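Local coordinates for protein alkylpurine DNA glycosylase AlkC (Pseudomonas fluorescens, PDB 5VHV) that probably excises alkylated purines from DNA as a base excision repair glycosylase that does not flip the damaged base, at residues S154-P159 with A194-D199; I200-P205 with L230-K235; W207-I212 with N238-T243. One frame throughout, in Å; residues are numbered along the deposited sequence.

Interaction 1 of 3, residues S154-P159 with A194-D199; sequences SRPRLP and ANHLND. With nucleotides of chain C.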
loop_
_atom_site.group_PDB
_atom_site.type_symbol
_atom_site.label_atom_id
_atom_site.label_comp_id
_atom_site.label_asym_id
_atom_site.label_seq_id
_atom_site.Cartn_x
_atom_site.Cartn_y
_atom_site.Cartn_z
ATOM N N SER A 154 -3.730 -11.444 -1.796
ATOM C CA SER A 154 -2.858 -12.439 -1.202
ATOM C C SER A 154 -1.668 -11.808 -0.492
ATOM O O SER A 154 -0.801 -12.534 -0.008
ATOM C CB SER A 154 -2.388 -13.420 -2.280
ATOM O OG SER A 154 -1.604 -12.787 -3.295
ATOM N N ARG A 155 -1.610 -10.480 -0.431
ATOM C CA ARG A 155 -0.463 -9.802 0.169
ATOM C C ARG A 155 -0.237 -10.265 1.606
ATOM O O ARG A 155 -1.203 -10.403 2.379
ATOM C CB ARG A 155 -0.686 -8.291 0.189
ATOM C CG ARG A 155 -0.340 -7.620 -1.106
ATOM C CD ARG A 155 -0.653 -6.132 -1.029
ATOM N NE ARG A 155 0.181 -5.447 -0.046
ATOM C CZ ARG A 155 0.279 -4.123 0.069
ATOM N NH1 ARG A 155 -0.448 -3.324 -0.702
ATOM N NH2 ARG A 155 1.120 -3.592 0.961
ATOM N N PRO A 156 1.017 -10.435 2.026
ATOM C CA PRO A 156 1.252 -10.713 3.448
ATOM C C PRO A 156 0.676 -9.641 4.367
ATOM O O PRO A 156 0.092 -9.961 5.416
ATOM C CB PRO A 156 2.785 -10.771 3.543
ATOM C CG PRO A 156 3.280 -10.982 2.169
ATOM C CD PRO A 156 2.253 -10.464 1.225
ATOM N N ARG A 157 0.872 -8.367 4.017
ATOM C CA ARG A 157 0.626 -7.238 4.914
ATOM C C ARG A 157 -0.222 -6.164 4.226
ATOM O O ARG A 157 0.177 -5.000 4.109
ATOM C CB ARG A 157 1.928 -6.621 5.375
ATOM C CG ARG A 157 2.763 -7.567 6.206
ATOM C CD ARG A 157 4.049 -6.884 6.543
ATOM N NE ARG A 157 4.955 -7.732 7.298
ATOM C CZ ARG A 157 5.744 -7.297 8.262
ATOM N NH1 ARG A 157 5.735 -6.025 8.619
ATOM N NH2 ARG A 157 6.541 -8.136 8.888
ATOM N N LEU A 158 -1.415 -6.548 3.811
ATOM C CA LEU A 158 -2.330 -5.586 3.194
ATOM C C LEU A 158 -2.807 -4.557 4.221
ATOM O O LEU A 158 -3.319 -4.940 5.281
ATOM C CB LEU A 158 -3.536 -6.328 2.617
ATOM C CG LEU A 158 -4.538 -5.427 1.884
ATOM C CD1 LEU A 158 -3.974 -4.903 0.551
ATOM C CD2 LEU A 158 -5.847 -6.158 1.632
ATOM N N PRO A 159 -2.710 -3.257 3.944
ATOM C CA PRO A 159 -3.286 -2.284 4.878
ATOM C C PRO A 159 -4.789 -2.490 5.039
ATOM O O PRO A 159 -5.494 -2.845 4.093
ATOM C CB PRO A 159 -2.956 -0.932 4.236
ATOM C CG PRO A 159 -1.661 -1.206 3.504
ATOM C CD PRO A 159 -1.920 -2.590 2.892
ATOM N N ALA A 194 4.437 -5.059 -7.074
ATOM C CA ALA A 194 5.539 -4.388 -6.394
ATOM C C ALA A 194 5.260 -4.284 -4.909
ATOM O O ALA A 194 6.159 -4.489 -4.089
ATOM C CB ALA A 194 5.780 -2.997 -6.986
ATOM N N ASN A 195 4.023 -3.946 -4.542
ATOM C CA ASN A 195 3.699 -3.793 -3.126
ATOM C C ASN A 195 3.690 -5.134 -2.394
ATOM O O ASN A 195 4.093 -5.211 -1.226
ATOM C CB ASN A 195 2.369 -3.058 -2.971
ATOM C CG ASN A 195 2.491 -1.576 -3.344
ATOM O OD1 ASN A 195 3.584 -0.964 -3.257
ATOM N ND2 ASN A 195 1.393 -0.994 -3.776
ATOM N N HIS A 196 3.200 -6.190 -3.041
ATOM C CA HIS A 196 3.281 -7.532 -2.462
ATOM C C HIS A 196 4.742 -7.924 -2.229
ATOM O O HIS A 196 5.114 -8.376 -1.143
ATOM C CB HIS A 196 2.549 -8.504 -3.393
ATOM C CG HIS A 196 2.356 -9.890 -2.857
ATOM N ND1 HIS A 196 1.195 -10.603 -3.080
ATOM C CD2 HIS A 196 3.178 -10.723 -2.177
ATOM C CE1 HIS A 196 1.311 -11.810 -2.558
ATOM N NE2 HIS A 196 2.497 -11.902 -1.985
ATOM N N LEU A 197 5.604 -7.692 -3.217
ATOM C CA LEU A 197 7.019 -8.006 -3.036
ATOM C C LEU A 197 7.655 -7.170 -1.921
ATOM O O LEU A 197 8.425 -7.695 -1.117
ATOM C CB LEU A 197 7.762 -7.809 -4.357
ATOM C CG LEU A 197 7.489 -8.902 -5.396
ATOM C CD1 LEU A 197 7.953 -8.427 -6.767
ATOM C CD2 LEU A 197 8.171 -10.194 -5.035
ATOM N N ASN A 198 7.355 -5.871 -1.857
ATOM C CA ASN A 198 7.858 -5.055 -0.753
ATOM C C ASN A 198 7.404 -5.612 0.599
ATOM O O ASN A 198 8.199 -5.681 1.544
ATOM C CB ASN A 198 7.417 -3.597 -0.953
ATOM C CG ASN A 198 7.911 -2.684 0.132
ATOM O OD1 ASN A 198 9.114 -2.570 0.366
ATOM N ND2 ASN A 198 6.990 -1.998 0.781
ATOM N N ASP A 199 6.141 -6.034 0.717
ATOM C CA ASP A 199 5.710 -6.744 1.931
ATOM C C ASP A 199 6.655 -7.900 2.272
ATOM O O ASP A 199 7.012 -8.114 3.433
ATOM C CB ASP A 199 4.301 -7.339 1.776
ATOM C CG ASP A 199 3.167 -6.326 1.787
ATOM O OD1 ASP A 199 3.344 -5.099 1.933
ATOM O OD2 ASP A 199 2.030 -6.829 1.656
ATOM P P DA C 6 6.020 0.625 3.900
ATOM O OP1 DA C 6 6.485 -0.651 3.266
ATOM O OP2 DA C 6 6.716 1.901 3.651
ATOM O "O5'" DA C 6 4.493 0.911 3.586
ATOM C "C5'" DA C 6 3.563 -0.170 3.506
ATOM C "C4'" DA C 6 2.157 0.365 3.394
ATOM O "O4'" DA C 6 1.825 1.094 4.602
ATOM C "C3'" DA C 6 1.941 1.359 2.226
ATOM O "O3'" DA C 6 0.955 0.876 1.314
ATOM C "C2'" DA C 6 1.477 2.631 2.899
ATOM C "C1'" DA C 6 0.961 2.133 4.226
ATOM N N9 DA C 6 0.906 3.171 5.239
ATOM C C8 DA C 6 1.884 4.065 5.572
ATOM N N7 DA C 6 1.514 4.930 6.484
ATOM C C5 DA C 6 0.195 4.598 6.732
ATOM C C6 DA C 6 -0.779 5.146 7.579
ATOM N N6 DA C 6 -0.549 6.202 8.385
ATOM N N1 DA C 6 -1.997 4.555 7.603
ATOM C C2 DA C 6 -2.220 3.504 6.805
ATOM N N3 DA C 6 -1.384 2.916 5.949
ATOM C C4 DA C 6 -0.187 3.514 5.964
HETATM O O HOH W 1 2.050 -3.103 4.416
#

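Interaction 2 of 3, residues I200-P205 with L230-K235; sequences ITKDHP and LRSLIK. With nucleotides of chain C.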
loop_
_atom_site.group_PDB
_atom_site.type_symbol
_atom_site.label_atom_id
_atom_site.label_comp_id
_atom_site.label_asym_id
_atom_site.label_seq_id
_atom_site.Cartn_x
_atom_site.Cartn_y
_atom_site.Cartn_z
ATOM N N ILE A 200 6.991 -8.717 1.275
ATOM C CA ILE A 200 7.827 -9.888 1.532
ATOM C C ILE A 200 9.185 -9.457 2.045
ATOM O O ILE A 200 9.782 -10.146 2.884
ATOM C CB ILE A 200 7.966 -10.758 0.269
ATOM C CG1 ILE A 200 6.585 -11.247 -0.194
ATOM C CG2 ILE A 200 8.884 -11.955 0.519
ATOM C CD1 ILE A 200 6.624 -11.971 -1.528
ATOM N N THR A 201 9.693 -8.315 1.570
ATOM C CA THR A 201 11.028 -7.925 1.991
ATOM C C THR A 201 11.083 -7.650 3.483
ATOM O O THR A 201 12.186 -7.633 4.046
ATOM C CB THR A 201 11.585 -6.691 1.242
ATOM O OG1 THR A 201 10.873 -5.497 1.587
ATOM C CG2 THR A 201 11.612 -6.882 -0.262
ATOM N N LYS A 202 9.931 -7.427 4.133
ATOM C CA LYS A 202 9.941 -7.175 5.573
ATOM C C LYS A 202 10.312 -8.429 6.354
ATOM O O LYS A 202 10.810 -8.331 7.480
ATOM C CB LYS A 202 8.579 -6.658 6.053
ATOM C CG LYS A 202 8.069 -5.402 5.287
ATOM C CD LYS A 202 9.143 -4.358 5.031
ATOM C CE LYS A 202 8.578 -3.149 4.264
ATOM N NZ LYS A 202 7.469 -2.513 5.035
ATOM N N ASP A 203 10.060 -9.601 5.790
ATOM C CA ASP A 203 10.313 -10.866 6.473
ATOM C C ASP A 203 11.284 -11.781 5.750
ATOM O O ASP A 203 11.918 -12.605 6.409
ATOM C CB ASP A 203 9.007 -11.632 6.683
ATOM C CG ASP A 203 8.117 -10.958 7.693
ATOM O OD1 ASP A 203 8.552 -10.838 8.849
ATOM O OD2 ASP A 203 7.027 -10.515 7.322
ATOM N N HIS A 204 11.395 -11.695 4.422
ATOM C CA HIS A 204 12.281 -12.577 3.656
ATOM C C HIS A 204 12.988 -11.771 2.577
ATOM O O HIS A 204 12.791 -11.992 1.376
ATOM C CB HIS A 204 11.496 -13.737 3.048
ATOM C CG HIS A 204 10.708 -14.513 4.050
ATOM N ND1 HIS A 204 11.271 -15.493 4.839
ATOM C CD2 HIS A 204 9.405 -14.441 4.408
ATOM C CE1 HIS A 204 10.344 -16.000 5.631
ATOM N NE2 HIS A 204 9.204 -15.380 5.388
ATOM N N PRO A 205 13.832 -10.817 2.982
ATOM C CA PRO A 205 14.490 -9.959 1.989
ATOM C C PRO A 205 15.334 -10.726 0.993
ATOM O O PRO A 205 15.305 -10.407 -0.204
ATOM C CB PRO A 205 15.343 -9.018 2.858
ATOM C CG PRO A 205 15.532 -9.730 4.144
ATOM C CD PRO A 205 14.245 -10.479 4.353
ATOM N N LEU A 230 11.678 -3.142 -4.274
ATOM C CA LEU A 230 12.895 -3.064 -3.488
ATOM C C LEU A 230 13.023 -1.751 -2.731
ATOM O O LEU A 230 14.061 -1.508 -2.110
ATOM C CB LEU A 230 14.109 -3.242 -4.396
ATOM C CG LEU A 230 14.278 -4.630 -5.036
ATOM C CD1 LEU A 230 15.346 -4.633 -6.118
ATOM C CD2 LEU A 230 14.595 -5.656 -3.964
ATOM N N ARG A 231 11.977 -0.931 -2.718
ATOM C CA ARG A 231 12.126 0.435 -2.211
ATOM C C ARG A 231 12.540 0.478 -0.748
ATOM O O ARG A 231 13.278 1.390 -0.350
ATOM C CB ARG A 231 10.835 1.210 -2.432
ATOM C CG ARG A 231 9.617 0.753 -1.594
ATOM C CD ARG A 231 8.407 1.482 -2.132
ATOM N NE ARG A 231 7.179 1.337 -1.370
ATOM C CZ ARG A 231 6.222 0.449 -1.621
ATOM N NH1 ARG A 231 6.365 -0.451 -2.572
ATOM N NH2 ARG A 231 5.100 0.488 -0.920
ATOM N N SER A 232 12.073 -0.465 0.077
ATOM C CA SER A 232 12.467 -0.453 1.481
ATOM C C SER A 232 13.917 -0.894 1.629
ATOM O O SER A 232 14.696 -0.275 2.363
ATOM C CB SER A 232 11.528 -1.349 2.307
ATOM O OG SER A 232 10.182 -0.896 2.218
ATOM N N LEU A 233 14.319 -1.933 0.900
ATOM C CA LEU A 233 15.709 -2.376 0.980
ATOM C C LEU A 233 16.664 -1.317 0.440
ATOM O O LEU A 233 17.774 -1.166 0.962
ATOM C CB LEU A 233 15.890 -3.693 0.229
ATOM C CG LEU A 233 15.091 -4.883 0.792
ATOM C CD1 LEU A 233 15.354 -6.171 0.001
ATOM C CD2 LEU A 233 15.419 -5.111 2.254
ATOM N N ILE A 234 16.243 -0.565 -0.575
ATOM C CA ILE A 234 17.089 0.507 -1.099
ATOM C C ILE A 234 17.309 1.575 -0.036
ATOM O O ILE A 234 18.427 2.075 0.134
ATOM C CB ILE A 234 16.474 1.097 -2.385
ATOM C CG1 ILE A 234 16.611 0.092 -3.538
ATOM C CG2 ILE A 234 17.146 2.444 -2.790
ATOM C CD1 ILE A 234 15.715 0.386 -4.690
ATOM N N LYS A 235 16.242 1.963 0.670
ATOM C CA LYS A 235 16.373 2.943 1.744
ATOM C C LYS A 235 17.277 2.433 2.856
ATOM O O LYS A 235 18.008 3.217 3.477
ATOM C CB LYS A 235 14.984 3.304 2.284
ATOM C CG LYS A 235 14.231 4.261 1.377
ATOM C CD LYS A 235 12.949 4.769 2.011
ATOM C CE LYS A 235 11.926 3.637 2.147
ATOM N NZ LYS A 235 10.628 4.152 2.723
ATOM P P DA C 6 6.020 0.625 3.900
ATOM O OP1 DA C 6 6.485 -0.651 3.266
ATOM O OP2 DA C 6 6.716 1.901 3.651
ATOM O "O5'" DA C 6 4.493 0.911 3.586
ATOM C "C5'" DA C 6 3.563 -0.170 3.506
ATOM C "C4'" DA C 6 2.157 0.365 3.394
ATOM O "O4'" DA C 6 1.825 1.094 4.602
ATOM C "C3'" DA C 6 1.941 1.359 2.226
ATOM O "O3'" DA C 6 0.955 0.876 1.314
ATOM C "C2'" DA C 6 1.477 2.631 2.899
ATOM C "C1'" DA C 6 0.961 2.133 4.226
ATOM N N9 DA C 6 0.906 3.171 5.239
ATOM C C8 DA C 6 1.884 4.065 5.572
ATOM N N7 DA C 6 1.514 4.930 6.484
ATOM C C5 DA C 6 0.195 4.598 6.732
ATOM C C6 DA C 6 -0.779 5.146 7.579
ATOM N N6 DA C 6 -0.549 6.202 8.385
ATOM N N1 DA C 6 -1.997 4.555 7.603
ATOM C C2 DA C 6 -2.220 3.504 6.805
ATOM N N3 DA C 6 -1.384 2.916 5.949
ATOM C C4 DA C 6 -0.187 3.514 5.964
HETATM O O HOH W 2 11.927 -3.443 -0.334
#

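Interaction 3 of 3, residues W207-I212 with N238-T243; sequences WVLSLI and NTRALT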
loop_
_atom_site.group_PDB
_atom_site.type_symbol
_atom_site.label_atom_id
_atom_site.label_comp_id
_atom_site.label_asym_id
_atom_site.label_seq_id
_atom_site.Cartn_x
_atom_site.Cartn_y
_atom_site.Cartn_z
ATOM N N TRP A 207 14.986 -13.657 -0.182
ATOM C CA TRP A 207 14.160 -14.359 -1.157
ATOM C C TRP A 207 13.746 -13.430 -2.290
ATOM O O TRP A 207 13.793 -13.813 -3.467
ATOM C CB TRP A 207 12.928 -14.955 -0.475
ATOM C CG TRP A 207 12.115 -15.809 -1.384
ATOM C CD1 TRP A 207 12.206 -17.171 -1.530
ATOM C CD2 TRP A 207 11.075 -15.381 -2.270
ATOM N NE1 TRP A 207 11.291 -17.605 -2.452
ATOM C CE2 TRP A 207 10.590 -16.530 -2.929
ATOM C CE3 TRP A 207 10.515 -14.141 -2.577
ATOM C CZ2 TRP A 207 9.573 -16.470 -3.881
ATOM C CZ3 TRP A 207 9.505 -14.083 -3.524
ATOM C CH2 TRP A 207 9.043 -15.247 -4.162
ATOM N N VAL A 208 13.339 -12.203 -1.956
ATOM C CA VAL A 208 12.983 -11.226 -2.981
ATOM C C VAL A 208 14.208 -10.846 -3.807
ATOM O O VAL A 208 14.127 -10.711 -5.031
ATOM C CB VAL A 208 12.345 -9.986 -2.330
ATOM C CG1 VAL A 208 12.120 -8.885 -3.360
ATOM C CG2 VAL A 208 11.045 -10.338 -1.608
ATOM N N LEU A 209 15.355 -10.647 -3.153
ATOM C CA LEU A 209 16.562 -10.265 -3.875
ATOM C C LEU A 209 16.972 -11.354 -4.854
ATOM O O LEU A 209 17.272 -11.079 -6.021
ATOM C CB LEU A 209 17.698 -9.969 -2.893
ATOM C CG LEU A 209 17.485 -8.704 -2.055
ATOM C CD1 LEU A 209 18.390 -8.745 -0.805
ATOM C CD2 LEU A 209 17.759 -7.452 -2.879
ATOM N N SER A 210 16.968 -12.605 -4.400
ATOM C CA SER A 210 17.290 -13.704 -5.296
ATOM C C SER A 210 16.302 -13.775 -6.454
ATOM O O SER A 210 16.699 -13.993 -7.609
ATOM C CB SER A 210 17.316 -15.019 -4.519
ATOM O OG SER A 210 18.426 -15.055 -3.639
ATOM N N LEU A 211 15.007 -13.611 -6.162
ATOM C CA LEU A 211 13.992 -13.638 -7.210
ATOM C C LEU A 211 14.285 -12.597 -8.278
ATOM O O LEU A 211 14.358 -12.914 -9.470
ATOM C CB LEU A 211 12.608 -13.386 -6.603
ATOM C CG LEU A 211 11.412 -13.501 -7.558
ATOM C CD1 LEU A 211 11.133 -14.975 -7.887
ATOM C CD2 LEU A 211 10.162 -12.824 -6.980
ATOM N N ILE A 212 14.464 -11.340 -7.864
ATOM C CA ILE A 212 14.613 -10.270 -8.838
ATOM C C ILE A 212 15.971 -10.352 -9.534
ATOM O O ILE A 212 16.117 -9.938 -10.694
ATOM C CB ILE A 212 14.349 -8.920 -8.143
ATOM C CG1 ILE A 212 12.911 -8.877 -7.624
ATOM C CG2 ILE A 212 14.580 -7.773 -9.099
ATOM C CD1 ILE A 212 12.569 -7.590 -6.848
ATOM N N ASN A 238 20.707 -1.599 1.246
ATOM C CA ASN A 238 21.035 -2.977 0.889
ATOM C C ASN A 238 21.833 -3.013 -0.413
ATOM O O ASN A 238 21.374 -2.509 -1.442
ATOM C CB ASN A 238 19.748 -3.791 0.749
ATOM C CG ASN A 238 20.014 -5.237 0.417
ATOM O OD1 ASN A 238 20.258 -5.585 -0.731
ATOM N ND2 ASN A 238 19.967 -6.089 1.424
ATOM N N THR A 239 23.031 -3.623 -0.372
ATOM C CA THR A 239 23.929 -3.580 -1.527
ATOM C C THR A 239 23.362 -4.349 -2.719
ATOM O O THR A 239 23.468 -3.890 -3.866
ATOM C CB THR A 239 25.297 -4.146 -1.144
ATOM O OG1 THR A 239 25.747 -3.490 0.044
ATOM C CG2 THR A 239 26.300 -3.908 -2.270
ATOM N N ARG A 240 22.773 -5.523 -2.471
ATOM C CA ARG A 240 22.188 -6.303 -3.559
ATOM C C ARG A 240 21.052 -5.543 -4.226
ATOM O O ARG A 240 20.933 -5.536 -5.457
ATOM C CB ARG A 240 21.683 -7.642 -3.036
ATOM C CG ARG A 240 22.788 -8.674 -2.796
ATOM C CD ARG A 240 22.221 -9.863 -2.073
ATOM N NE ARG A 240 21.478 -10.738 -2.977
ATOM C CZ ARG A 240 20.816 -11.822 -2.605
ATOM N NH1 ARG A 240 20.752 -12.168 -1.327
ATOM N NH2 ARG A 240 20.209 -12.562 -3.519
ATOM N N ALA A 241 20.225 -4.879 -3.430
ATOM C CA ALA A 241 19.132 -4.091 -3.997
ATOM C C ALA A 241 19.655 -2.894 -4.784
ATOM O O ALA A 241 19.193 -2.626 -5.896
ATOM C CB ALA A 241 18.198 -3.638 -2.882
ATOM N N LEU A 242 20.601 -2.135 -4.214
ATOM C CA LEU A 242 21.176 -1.019 -4.954
ATOM C C LEU A 242 21.839 -1.492 -6.246
ATOM O O LEU A 242 21.768 -0.812 -7.277
ATOM C CB LEU A 242 22.180 -0.276 -4.070
ATOM C CG LEU A 242 21.497 0.610 -3.013
ATOM C CD1 LEU A 242 22.451 0.932 -1.852
ATOM C CD2 LEU A 242 20.997 1.878 -3.664
ATOM N N THR A 243 22.487 -2.657 -6.208
ATOM C CA THR A 243 23.150 -3.171 -7.399
ATOM C C THR A 243 22.134 -3.459 -8.498
ATOM O O THR A 243 22.390 -3.202 -9.682
ATOM C CB THR A 243 23.953 -4.430 -7.050
ATOM O OG1 THR A 243 25.008 -4.106 -6.129
ATOM C CG2 THR A 243 24.596 -5.056 -8.307
#

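Interaction 1 of 3, residues S154-P159 with A194-D199
Arg-155 grips Asp-199 side-on where the loop 154-159 lies against helix 187-201, inside the HEAT-like helical solenoid expected of this DNA alkylation repair family. Arg-155 NE meets Asp-199 OD2 at 2.9 Å, with Asp-199 OD2 in the guanidinium plane and an N-H...O angle of 168°. Arg-155 NH2 completes the salt bridge to Asp-199 OD1, also at 2.9 Å. The guanidinium and carboxylate planes stand 43° apart, so the pair is twisted rather than coplanar. Asn-195 CB lies over one guanidinium face and Pro-159 CD over the opposite one. NH2 also bonds a modified nucleotide of the bound DNA and NH1 pairs with Glu-152, which makes Asp-199 a probable second-shell support for a DNA-contacting arginine. On the same DNA-facing side, Asn-198 ND2 reaches OP1 of DA6 of chain C at 2.9 Å.

The tight part is built round the His-196 ring. Arg-155 CA and Pro-156 CD sit over the same face as CH-pi contacts, the latter 3.8 Å from the centroid, while Ser-154 OG, bonded to Ala-150 O, lies at the edge 3.2 Å from His-196 CE1. A bond from His-196 ND1 to Ser-151 O probably helps fix the ring's rotation.

The looser side begins at partly exposed Arg-157, whose extended chain leaves the contact for a salt bridge with Asp-203. Here water 1 lies 2.7 Å from Arg-157 O. On the inner side of this residue, Arg-157 N donates to Asp-199 OD2 at 3.0 Å, from the face of the carboxylate opposite to Arg-155 NE.

Interaction 2 of 3, residues I200-P205 with L230-K235
Ser-232 is the first residue along 230-235 to meet the other segment closely: its OG lies 3.4 Å from Lys-202 CE, while the hydroxyl itself is hydrogen-bonded to Asn-198 OD1. The lysine chain, bent at its second and fourth torsions (chi2 -43°, chi4 59°), carries NZ to OP1 of DA6 of chain C at 2.8 Å, so this corner forms part of the DNA-backbone binding surface.

Leu-233 follows with the apolar part. Its CD1 packs 3.8 Å from Thr-201 CG2, and its CD2 4.0 Å from Pro-205 CB, so the two branches of one leucine span the turn between helices 187-201 and 205-213. Replacing it with an alanine would probably open a gap beside the Thr-201 methyl and leave the Pro-205 ring without its apolar mate. Its backbone N donates to water 2 at 3.1 Å, and that water donates to Thr-201 OG1 at 3.0 Å. The same hydroxyl bonds Asn-198 O, which ties it back to its own helix.

Beyond the contact, Ile-234 turns to helix 239-244, and Lys-235 packs on strand 305-314. The short helix 231-235 thus lies between the end of helix 187-201, helix 239-244 and the beta domain.

Interaction 3 of 3, residues W207-I212 with N238-T243
Leu-209 and Ala-241 mark the nearest backbone approach of helices 205-213 and 239-244, with their CA atoms 6.7 Å apart. The axes of the two short segments pass at 10.2 Å with N-to-C directions only 28° apart. This near-parallel course is consistent with the side-by-side packing of helices in an alpha solenoid.

Leu-209 fills the interface from the first helix. CD2 touches Ala-241 CB at 3.8 Å, while both methyls border the Asn-238 side chain, CD1 lying 3.7 Å from Asn-238 OD1. Asn-238 is the N-cap of the second helix: its OD1 accepts from Ala-241 N at 2.8 Å and 158°, the donor lying in the carbonyl plane. Leu-209 therefore packs against a carbonyl already held by the cap.

Toward the more exposed side, Arg-240 bends at its third torsion and lays its guanidinium over the leucine. Leu-209 CB sits 3.6 Å from Arg-240 CZ, above the centre of one face. At the edge of the same group, Arg-240 NH2 donates to Ser-210 OG at 3.1 Å and 153°, the oxygen lying in the guanidinium plane. NH2 also forms a salt bridge with Glu-213, which gives the arginine two partners on the first helix. Ser-210 OG is separately bonded to Glu-206 O.

The chemistry is graded: aliphatic carbons meet at the buried side, and the charged group lies at the partly exposed side. With the nearest atom about 12 Å from the nucleic acid, the contact is structural packing. The salt bridge to Glu-213 probably offsets the arginine's charge while the guanidinium face lies on the leucine and its edge spends N-H groups on oxygens.

How the interactions relate
From the N terminus, interaction 1 comes first, closing a loop of 34 residues between 154-159 and helix 187-201. Interaction 2 opens directly after it, at the end of that same helix, and its loop runs to 230-235. Interaction 3 starts at 207-212, inside that loop, and ends beyond it at 238-243, so interactions 2 and 3 cross whereas interaction 1 stands in series with both. Direct contacts join them: Leu-197 packs on Leu-211 between interactions 1 and 3, and a probable hydrogen bond links Asn-238 N to Leu-233 O between 2 and 3. Together they tie successive solenoid helices from the DNA-facing loop to the last helix before the beta domain.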